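Protein BA_2500 (Bacillus anthracis, PDB 4GUC) is of unknown function but belongs to the DUF5065 family, whose members are assigned to the E-set clan of immunoglobulin-like beta folds. Local coordinates at residues F7-R12 with L69-T74; F17-N22 with Y110-S115; Y76-G79 with G85-V88. All coordinates share one frame; numbering follows the deposited sequence.

Overall arrangement
From the N terminus, residues 7-12 run as an irregular segment ahead of helix 16-22, and contact 1 closes a long loop by setting them against strand 69-76. Contact 2 starts before that loop is complete, from helix 16-22, and closes on strand 109-119, so contacts 1 and 2 cross along the chain. Both reach the same mixed sheet and touch, through Arg12 with Tyr110 and Leu19 with Leu69. Contact 3 follows in series and closes a short loop, bringing the chain at the end of strand 69-76 against strand 84-90 of the two-stranded sheet. It is nested inside contact 2, their centres about 20 Å apart on opposite sides of the chain's centre.

Contact 1: F7-R12 with L69-T74; sequences FLDTWR and LHRYKT
A charged and water-bridged surface contact, centred on Asp9 and Arg71, holds the irregular N-terminal segment 7-12 beside strand 69-76. The backbones stay apart, with 7.1 Å between Asp9 CA and Arg71 CA, so side chains and waters span the distance. Arg71 supplies the reach: its chain leaves with CG anti to the backbone N, then bends at chi3 (63°) and brings NH1 to two acceptors. One is Asp9 OD1, 2.8 Å from Arg71 NH1 in a salt bridge that uses the anti lone pair of the oxygen; carboxylate and guanidinium are nearly coplanar, 29° apart. The other is the carbonyl of Leu8, whose O lies 2.9 Å from Arg71 NH1, also near the guanidinium plane, in a fairly straight bond (162° at the hydrogen). Water 4 joins Arg71 NH2 to the same Leu8 O, and water 1 links Phe7 O to Arg71 N.

Asp9 also forms an Asx turn: its OD2 accepts from Trp11 N at 3.1 Å, met from above the carboxylate plane. Gln14 and Tyr57 bond to OD2 as well, while Lys55 makes a second salt bridge to OD1, so the carboxylate faces two cations and probably stays ionised. Trp11 packs on Tyr57 of strand 53-59 and on Val103 and Lys105 of strand 98-106, with Lys55 in a cation-pi contact.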
loop_
_atom_site.group_PDB
_atom_site.type_symbol
_atom_site.label_atom_id
_atom_site.label_comp_id
_atom_site.label_asym_id
_atom_site.label_seq_id
_atom_site.Cartn_x
_atom_site.Cartn_y
_atom_site.Cartn_z
ATOM N N PHE A 7 -7.132 8.040 -11.973
ATOM C CA PHE A 7 -8.200 7.220 -11.428
ATOM C C PHE A 7 -8.460 7.675 -9.994
ATOM O O PHE A 7 -7.540 7.933 -9.215
ATOM C CB PHE A 7 -7.877 5.746 -11.619
ATOM C CG PHE A 7 -7.665 5.393 -13.079
ATOM C CD1 PHE A 7 -8.752 5.342 -13.955
ATOM C CD2 PHE A 7 -6.401 5.136 -13.580
ATOM C CE1 PHE A 7 -8.575 5.046 -15.297
ATOM C CE2 PHE A 7 -6.217 4.828 -14.916
ATOM C CZ PHE A 7 -7.307 4.780 -15.779
ATOM N N LEU A 8 -9.733 7.795 -9.660
ATOM C CA LEU A 8 -10.159 8.289 -8.368
ATOM C C LEU A 8 -9.997 7.249 -7.274
ATOM O O LEU A 8 -9.939 6.069 -7.576
ATOM C CB LEU A 8 -11.594 8.740 -8.464
ATOM C CG LEU A 8 -11.904 9.775 -9.560
ATOM C CD1 LEU A 8 -13.397 10.143 -9.518
ATOM C CD2 LEU A 8 -11.028 10.995 -9.381
ATOM N N ASP A 9 -9.916 7.697 -6.007
ATOM C CA ASP A 9 -9.751 6.780 -4.891
ATOM C C ASP A 9 -10.533 7.344 -3.689
ATOM O O ASP A 9 -10.655 8.563 -3.565
ATOM C CB ASP A 9 -8.274 6.658 -4.524
ATOM C CG ASP A 9 -8.017 5.515 -3.538
ATOM O OD1 ASP A 9 -8.010 4.335 -4.004
ATOM O OD2 ASP A 9 -7.778 5.787 -2.335
ATOM N N THR A 10 -11.027 6.472 -2.809
ATOM C CA THR A 10 -11.836 6.884 -1.661
ATOM C C THR A 10 -11.166 6.995 -0.291
ATOM O O THR A 10 -11.758 7.510 0.676
ATOM C CB THR A 10 -12.987 5.840 -1.421
ATOM O OG1 THR A 10 -12.434 4.550 -1.126
ATOM C CG2 THR A 10 -13.906 5.722 -2.608
ATOM N N TRP A 11 -9.929 6.537 -0.193
ATOM C CA TRP A 11 -9.226 6.540 1.095
ATOM C C TRP A 11 -8.908 7.956 1.565
ATOM O O TRP A 11 -8.781 8.886 0.780
ATOM C CB TRP A 11 -8.088 5.539 1.065
ATOM C CG TRP A 11 -8.590 4.116 1.133
ATOM C CD1 TRP A 11 -9.858 3.642 0.895
ATOM C CD2 TRP A 11 -7.755 2.964 1.259
ATOM N NE1 TRP A 11 -9.872 2.264 0.970
ATOM C CE2 TRP A 11 -8.591 1.821 1.193
ATOM C CE3 TRP A 11 -6.396 2.784 1.508
ATOM C CZ2 TRP A 11 -8.084 0.519 1.329
ATOM C CZ3 TRP A 11 -5.908 1.499 1.610
ATOM C CH2 TRP A 11 -6.744 0.400 1.529
ATOM N N ARG A 12 -8.742 8.106 2.866
ATOM C CA ARG A 12 -8.541 9.426 3.434
ATOM C C ARG A 12 -7.300 10.214 2.993
ATOM O O ARG A 12 -7.418 11.399 2.678
ATOM C CB ARG A 12 -8.600 9.335 4.960
ATOM C CG ARG A 12 -8.727 10.709 5.623
ATOM C CD ARG A 12 -8.909 10.610 7.130
ATOM N NE ARG A 12 -10.072 9.802 7.484
ATOM C CZ ARG A 12 -11.315 10.266 7.614
ATOM N NH1 ARG A 12 -11.585 11.546 7.428
ATOM N NH2 ARG A 12 -12.290 9.439 7.946
ATOM N N LEU A 69 -0.798 10.450 -4.829
ATOM C CA LEU A 69 -0.849 8.976 -4.659
ATOM C C LEU A 69 -1.859 8.446 -5.698
ATOM O O LEU A 69 -2.975 8.962 -5.769
ATOM C CB LEU A 69 -1.241 8.583 -3.247
ATOM C CG LEU A 69 -0.222 8.964 -2.174
ATOM C CD1 LEU A 69 -0.688 8.469 -0.782
ATOM C CD2 LEU A 69 1.175 8.420 -2.513
ATOM N N HIS A 70 -1.476 7.480 -6.531
ATOM C CA HIS A 70 -2.329 6.950 -7.593
ATOM C C HIS A 70 -2.432 5.460 -7.405
ATOM O O HIS A 70 -1.421 4.752 -7.429
ATOM C CB HIS A 70 -1.668 7.338 -8.914
ATOM C CG HIS A 70 -1.326 8.797 -8.966
ATOM N ND1 HIS A 70 -2.279 9.775 -9.164
ATOM C CD2 HIS A 70 -0.149 9.449 -8.796
ATOM C CE1 HIS A 70 -1.697 10.963 -9.135
ATOM N NE2 HIS A 70 -0.405 10.792 -8.916
ATOM N N ARG A 71 -3.640 4.950 -7.225
ATOM C CA ARG A 71 -3.841 3.530 -6.971
ATOM C C ARG A 71 -3.472 2.629 -8.135
ATOM O O ARG A 71 -3.936 2.829 -9.250
ATOM C CB ARG A 71 -5.307 3.270 -6.591
ATOM C CG ARG A 71 -5.538 1.815 -6.085
ATOM C CD ARG A 71 -6.980 1.483 -5.811
ATOM N NE ARG A 71 -7.805 1.543 -7.019
ATOM C CZ ARG A 71 -8.596 2.563 -7.384
ATOM N NH1 ARG A 71 -8.746 3.642 -6.623
ATOM N NH2 ARG A 71 -9.276 2.493 -8.523
ATOM N N TYR A 72 -2.594 1.662 -7.887
ATOM C CA TYR A 72 -2.194 0.660 -8.881
ATOM C C TYR A 72 -2.809 -0.700 -8.600
ATOM O O TYR A 72 -3.008 -1.491 -9.534
ATOM C CB TYR A 72 -0.652 0.544 -9.019
ATOM C CG TYR A 72 -0.110 1.444 -10.108
ATOM C CD1 TYR A 72 -0.234 2.828 -10.030
ATOM C CD2 TYR A 72 0.538 0.907 -11.212
ATOM C CE1 TYR A 72 0.225 3.651 -11.047
ATOM C CE2 TYR A 72 1.043 1.732 -12.222
ATOM C CZ TYR A 72 0.884 3.091 -12.129
ATOM O OH TYR A 72 1.368 3.927 -13.133
ATOM N N LYS A 73 -3.090 -1.016 -7.345
ATOM C CA LYS A 73 -3.657 -2.327 -7.025
ATOM C C LYS A 73 -4.369 -2.326 -5.704
ATOM O O LYS A 73 -3.924 -1.657 -4.773
ATOM C CB LYS A 73 -2.531 -3.369 -6.940
ATOM C CG LYS A 73 -2.965 -4.826 -7.040
ATOM C CD LYS A 73 -3.467 -5.158 -8.445
ATOM C CE LYS A 73 -3.947 -6.588 -8.582
ATOM N NZ LYS A 73 -4.372 -6.854 -10.000
ATOM N N THR A 74 -5.467 -3.083 -5.608
ATOM C CA THR A 74 -6.236 -3.273 -4.360
ATOM C C THR A 74 -6.048 -4.768 -4.085
ATOM O O THR A 74 -6.306 -5.617 -4.955
ATOM C CB THR A 74 -7.721 -2.940 -4.498
ATOM O OG1 THR A 74 -7.834 -1.573 -4.884
ATOM C CG2 THR A 74 -8.411 -3.169 -3.172
HETATM O O HOH W 1 -5.960 6.666 -7.236
HETATM O O HOH W 2 -4.901 9.652 -8.485
HETATM O O HOH W 3 -4.646 7.956 -10.577
HETATM O O HOH W 4 -10.510 4.468 -9.719
#

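Contact 2: F17-N22 with Y110-S115; sequences FLLHHN and YYYGGS
Tyr112 meets both His20 and Leu19, tying helix 16-22 to strand 109-119 through one hydrogen bond and one apolar patch. The polar part is the bond between His20 ND1 and Tyr112 OH, 2.6 Å long and moderately bent (144°); either atom could be the donor. The hydroxyl comes to the edge of the imidazole, near its plane. The two rings meet rim to rim, neither over the face of the other, with planes 77° apart and centroids 5.9 Å apart. Tyr112 carries its CG between its own backbone N and carbonyl carbon (chi1 75°), an orientation that sends the ring toward the helix.

The apolar part is made by Leu19, whose CD2 lies 3.9 Å from Tyr112 CD1 and 4.0 Å from Tyr112 CB. The two side chains run past each other in opposite directions, placing the leucine methyl beside the root of the ring. Farther out, Leu19 O stands 4.3 Å above the plane of the Tyr112 ring, offset toward its rim. Leu19 also packs on Val103, and Tyr112 on Ala23 and Phe25.

Backbone bonds from Tyr112 to Asp24 and Ile26 fix the base of the tyrosine in the mixed sheet, where strand 24-25 runs parallel to 109-119. With Leu19 packed at the root of its ring, the hydroxyl of this largely buried tyrosine finds a partner in an exposed histidine, and one side chain joins helix and strand by both kinds of interaction.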
loop_
_atom_site.group_PDB
_atom_site.type_symbol
_atom_site.label_atom_id
_atom_site.label_comp_id
_atom_site.label_asym_id
_atom_site.label_seq_id
_atom_site.Cartn_x
_atom_site.Cartn_y
_atom_site.Cartn_z
ATOM N N PHE A 17 2.817 13.320 1.882
ATOM C CA PHE A 17 3.109 14.089 3.081
ATOM C C PHE A 17 2.031 13.826 4.151
ATOM O O PHE A 17 2.338 13.564 5.319
ATOM C CB PHE A 17 3.190 15.591 2.795
ATOM C CG PHE A 17 3.507 16.416 4.009
ATOM C CD1 PHE A 17 4.802 16.780 4.314
ATOM C CD2 PHE A 17 2.499 16.819 4.882
ATOM C CE1 PHE A 17 5.081 17.543 5.449
ATOM C CE2 PHE A 17 2.777 17.565 6.008
ATOM C CZ PHE A 17 4.077 17.905 6.291
ATOM N N LEU A 18 0.753 13.878 3.758
ATOM C CA LEU A 18 -0.319 13.674 4.724
ATOM C C LEU A 18 -0.350 12.256 5.247
ATOM O O LEU A 18 -0.549 12.043 6.459
ATOM C CB LEU A 18 -1.655 14.139 4.156
ATOM C CG LEU A 18 -1.824 15.672 3.997
ATOM C CD1 LEU A 18 -3.176 15.969 3.320
ATOM C CD2 LEU A 18 -1.724 16.386 5.324
ATOM N N LEU A 19 -0.107 11.302 4.377
ATOM C CA LEU A 19 -0.065 9.882 4.787
ATOM C C LEU A 19 1.035 9.690 5.829
ATOM O O LEU A 19 0.814 9.138 6.917
ATOM C CB LEU A 19 0.210 8.995 3.557
ATOM C CG LEU A 19 0.294 7.490 3.842
ATOM C CD1 LEU A 19 -1.116 6.952 4.200
ATOM C CD2 LEU A 19 0.944 6.733 2.702
ATOM N N HIS A 20 2.213 10.203 5.520
ATOM C CA HIS A 20 3.362 10.058 6.390
ATOM C C HIS A 20 3.198 10.793 7.697
ATOM O O HIS A 20 3.867 10.443 8.675
ATOM C CB HIS A 20 4.586 10.487 5.555
ATOM C CG HIS A 20 5.912 10.397 6.218
ATOM N ND1 HIS A 20 6.412 9.221 6.720
ATOM C CD2 HIS A 20 6.929 11.289 6.254
ATOM C CE1 HIS A 20 7.646 9.418 7.142
ATOM N NE2 HIS A 20 7.992 10.661 6.859
ATOM N N HIS A 21 2.349 11.800 7.748
ATOM C CA HIS A 21 2.133 12.559 8.976
ATOM C C HIS A 21 0.856 12.166 9.729
ATOM O O HIS A 21 0.534 12.761 10.755
ATOM C CB HIS A 21 2.223 14.075 8.687
ATOM C CG HIS A 21 3.625 14.519 8.388
ATOM N ND1 HIS A 21 4.195 14.389 7.142
ATOM C CD2 HIS A 21 4.585 15.053 9.187
ATOM C CE1 HIS A 21 5.444 14.822 7.184
ATOM N NE2 HIS A 21 5.698 15.247 8.405
ATOM N N ASN A 22 0.141 11.166 9.232
ATOM C CA ASN A 22 -1.106 10.705 9.887
ATOM C C ASN A 22 -1.252 9.210 10.068
ATOM O O ASN A 22 -1.703 8.755 11.121
ATOM C CB ASN A 22 -2.272 11.267 9.085
ATOM C CG ASN A 22 -2.403 12.743 9.299
ATOM O OD1 ASN A 22 -2.911 13.172 10.337
ATOM N ND2 ASN A 22 -1.976 13.543 8.333
ATOM N N TYR A 110 -5.624 3.856 9.353
ATOM C CA TYR A 110 -4.717 3.617 8.252
ATOM C C TYR A 110 -3.300 3.340 8.722
ATOM O O TYR A 110 -2.835 3.944 9.688
ATOM C CB TYR A 110 -4.695 4.793 7.290
ATOM C CG TYR A 110 -6.015 4.997 6.574
ATOM C CD1 TYR A 110 -6.284 4.367 5.380
ATOM C CD2 TYR A 110 -6.983 5.830 7.091
ATOM C CE1 TYR A 110 -7.474 4.583 4.715
ATOM C CE2 TYR A 110 -8.178 6.019 6.458
ATOM C CZ TYR A 110 -8.420 5.369 5.259
ATOM O OH TYR A 110 -9.605 5.586 4.570
ATOM N N TYR A 111 -2.640 2.454 7.985
ATOM C CA TYR A 111 -1.268 1.994 8.216
ATOM C C TYR A 111 -0.473 2.011 6.935
ATOM O O TYR A 111 -1.084 1.937 5.850
ATOM C CB TYR A 111 -1.305 0.560 8.758
ATOM C CG TYR A 111 -2.156 0.458 10.007
ATOM C CD1 TYR A 111 -1.596 0.621 11.255
ATOM C CD2 TYR A 111 -3.534 0.251 9.928
ATOM C CE1 TYR A 111 -2.398 0.586 12.426
ATOM C CE2 TYR A 111 -4.329 0.209 11.066
ATOM C CZ TYR A 111 -3.760 0.362 12.299
ATOM O OH TYR A 111 -4.577 0.304 13.429
ATOM N N TYR A 112 0.846 2.176 6.991
ATOM C CA TYR A 112 1.630 2.182 5.756
ATOM C C TYR A 112 3.008 1.623 6.027
ATOM O O TYR A 112 3.404 1.497 7.186
ATOM C CB TYR A 112 1.664 3.583 5.135
ATOM C CG TYR A 112 2.555 4.575 5.819
ATOM C CD1 TYR A 112 3.587 5.244 5.132
ATOM C CD2 TYR A 112 2.411 4.851 7.176
ATOM C CE1 TYR A 112 4.433 6.140 5.793
ATOM C CE2 TYR A 112 3.235 5.745 7.813
ATOM C CZ TYR A 112 4.261 6.368 7.133
ATOM O OH TYR A 112 5.055 7.251 7.832
ATOM N N GLY A 113 3.736 1.278 4.969
ATOM C CA GLY A 113 5.074 0.709 5.090
ATOM C C GLY A 113 6.201 1.593 4.580
ATOM O O GLY A 113 7.352 1.138 4.491
ATOM N N GLY A 114 5.885 2.872 4.352
ATOM C CA GLY A 114 6.824 3.842 3.819
ATOM C C GLY A 114 7.045 3.626 2.325
ATOM O O GLY A 114 6.834 2.531 1.788
ATOM N N SER A 115 7.516 4.643 1.628
ATOM C CA SER A 115 7.765 4.492 0.216
ATOM C C SER A 115 8.881 3.489 -0.125
ATOM O O SER A 115 9.765 3.222 0.678
ATOM C CB SER A 115 8.093 5.864 -0.365
ATOM O OG SER A 115 9.244 6.406 0.253
#

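Contact 3: Y76-G79 with G85-V88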
loop_
_atom_site.group_PDB
_atom_site.type_symbol
_atom_site.label_atom_id
_atom_site.label_comp_id
_atom_site.label_asym_id
_atom_site.label_seq_id
_atom_site.Cartn_x
_atom_site.Cartn_y
_atom_site.Cartn_z
ATOM N N TYR A 76 -6.889 -7.998 -1.448
ATOM C CA TYR A 76 -7.691 -8.545 -0.347
ATOM C C TYR A 76 -6.939 -9.618 0.400
ATOM O O TYR A 76 -5.971 -10.166 -0.097
ATOM C CB TYR A 76 -9.048 -9.045 -0.844
ATOM C CG TYR A 76 -9.976 -7.893 -1.161
ATOM C CD1 TYR A 76 -10.904 -7.474 -0.214
ATOM C CD2 TYR A 76 -9.895 -7.207 -2.349
ATOM C CE1 TYR A 76 -11.751 -6.422 -0.459
ATOM C CE2 TYR A 76 -10.750 -6.126 -2.613
ATOM C CZ TYR A 76 -11.664 -5.748 -1.650
ATOM O OH TYR A 76 -12.529 -4.693 -1.868
ATOM N N ASP A 77 -7.351 -9.864 1.636
ATOM C CA ASP A 77 -6.756 -10.881 2.486
ATOM C C ASP A 77 -7.048 -12.256 1.879
ATOM O O ASP A 77 -8.216 -12.624 1.755
ATOM C CB ASP A 77 -7.369 -10.764 3.892
ATOM C CG ASP A 77 -7.111 -11.969 4.777
ATOM O OD1 ASP A 77 -6.113 -12.688 4.674
ATOM O OD2 ASP A 77 -7.973 -12.188 5.662
ATOM N N SER A 78 -6.006 -13.007 1.545
ATOM C CA SER A 78 -6.121 -14.344 0.952
ATOM C C SER A 78 -5.611 -15.453 1.875
ATOM O O SER A 78 -5.384 -16.569 1.414
ATOM C CB SER A 78 -5.345 -14.398 -0.389
ATOM O OG SER A 78 -3.940 -14.192 -0.232
ATOM N N GLY A 79 -5.415 -15.138 3.147
ATOM C CA GLY A 79 -4.935 -16.118 4.111
ATOM C C GLY A 79 -6.087 -16.767 4.857
ATOM O O GLY A 79 -7.241 -16.404 4.677
ATOM N N GLY A 85 -4.175 -10.991 8.369
ATOM C CA GLY A 85 -4.413 -10.876 6.934
ATOM C C GLY A 85 -3.157 -11.183 6.150
ATOM O O GLY A 85 -2.053 -10.816 6.579
ATOM N N ARG A 86 -3.301 -11.850 5.001
ATOM C CA ARG A 86 -2.163 -12.142 4.116
ATOM C C ARG A 86 -2.504 -11.417 2.808
ATOM O O ARG A 86 -3.563 -11.635 2.247
ATOM C CB ARG A 86 -1.964 -13.630 3.861
ATOM C CG ARG A 86 -0.775 -13.885 2.982
ATOM C CD ARG A 86 -0.694 -15.316 2.577
ATOM N NE ARG A 86 0.444 -15.522 1.689
ATOM C CZ ARG A 86 0.638 -16.641 0.995
ATOM N NH1 ARG A 86 -0.250 -17.614 1.071
ATOM N NH2 ARG A 86 1.693 -16.748 0.192
ATOM N N PHE A 87 -1.583 -10.575 2.335
ATOM C CA PHE A 87 -1.776 -9.749 1.121
ATOM C C PHE A 87 -0.664 -10.071 0.133
ATOM O O PHE A 87 0.506 -9.791 0.408
ATOM C CB PHE A 87 -1.823 -8.262 1.519
ATOM C CG PHE A 87 -2.878 -7.968 2.587
ATOM C CD1 PHE A 87 -4.215 -7.755 2.241
ATOM C CD2 PHE A 87 -2.562 -7.985 3.924
ATOM C CE1 PHE A 87 -5.163 -7.551 3.193
ATOM C CE2 PHE A 87 -3.545 -7.775 4.893
ATOM C CZ PHE A 87 -4.837 -7.561 4.541
ATOM N N VAL A 88 -1.056 -10.659 -0.995
ATOM C CA VAL A 88 -0.108 -11.133 -1.995
ATOM C C VAL A 88 -0.431 -10.659 -3.402
ATOM O O VAL A 88 -1.582 -10.766 -3.844
ATOM C CB VAL A 88 -0.169 -12.714 -2.036
ATOM C CG1 VAL A 88 0.869 -13.270 -3.012
ATOM C CG2 VAL A 88 0.068 -13.313 -0.659
HETATM O O HOH W 5 -3.857 -11.544 -1.118
#
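Asp77 meets strand 84-90 with every part of its side chain, starting at CB, which lies 4.0 Å from Phe87 CE1. Its CG stands anti to the backbone N (chi1 165°), which swings the carboxylate toward the strand, and packs 3.6 Å from Gly85 CA. At the tip, OD1 takes two backbone N-H groups: Arg86 N across the contact at 3.0 Å, and Gly79 N within the turn, also at 3.0 Å. They approach from opposite faces of the carboxylate plane, each about 45° out of it. The bond to Gly79, two residues on, makes this an Asx turn. OD2 lies more loosely, 4.0 Å from Gly85 CA.

Around this side chain the backbones join. Ser78 N donates to Arg86 O at 2.9 Å, nearly straight (167°) and in the carbonyl plane, and Asp77 CA adds a CA-H...O contact to the same oxygen. Water 5 accepts from Val88 N, donates to Tyr76 O and bonds to Ser78 OG. The Phe87 ring approaches the 76-77 backbone obliquely, CE1 3.5 Å from Asp77 N. On its other edge strand 84-90 pairs antiparallel with 39-45, where Asp41 holds the guanidinium of Arg86 in a salt bridge.

Segment 76-79, arriving from strand 69-76, thus lies against strand 84-90 through a carboxylate oxygen, a backbone amide and a water. With both faces of OD1 engaged, the carboxylate's rotation is probably restrained, and the two N-H donors would help stabilise its negative charge.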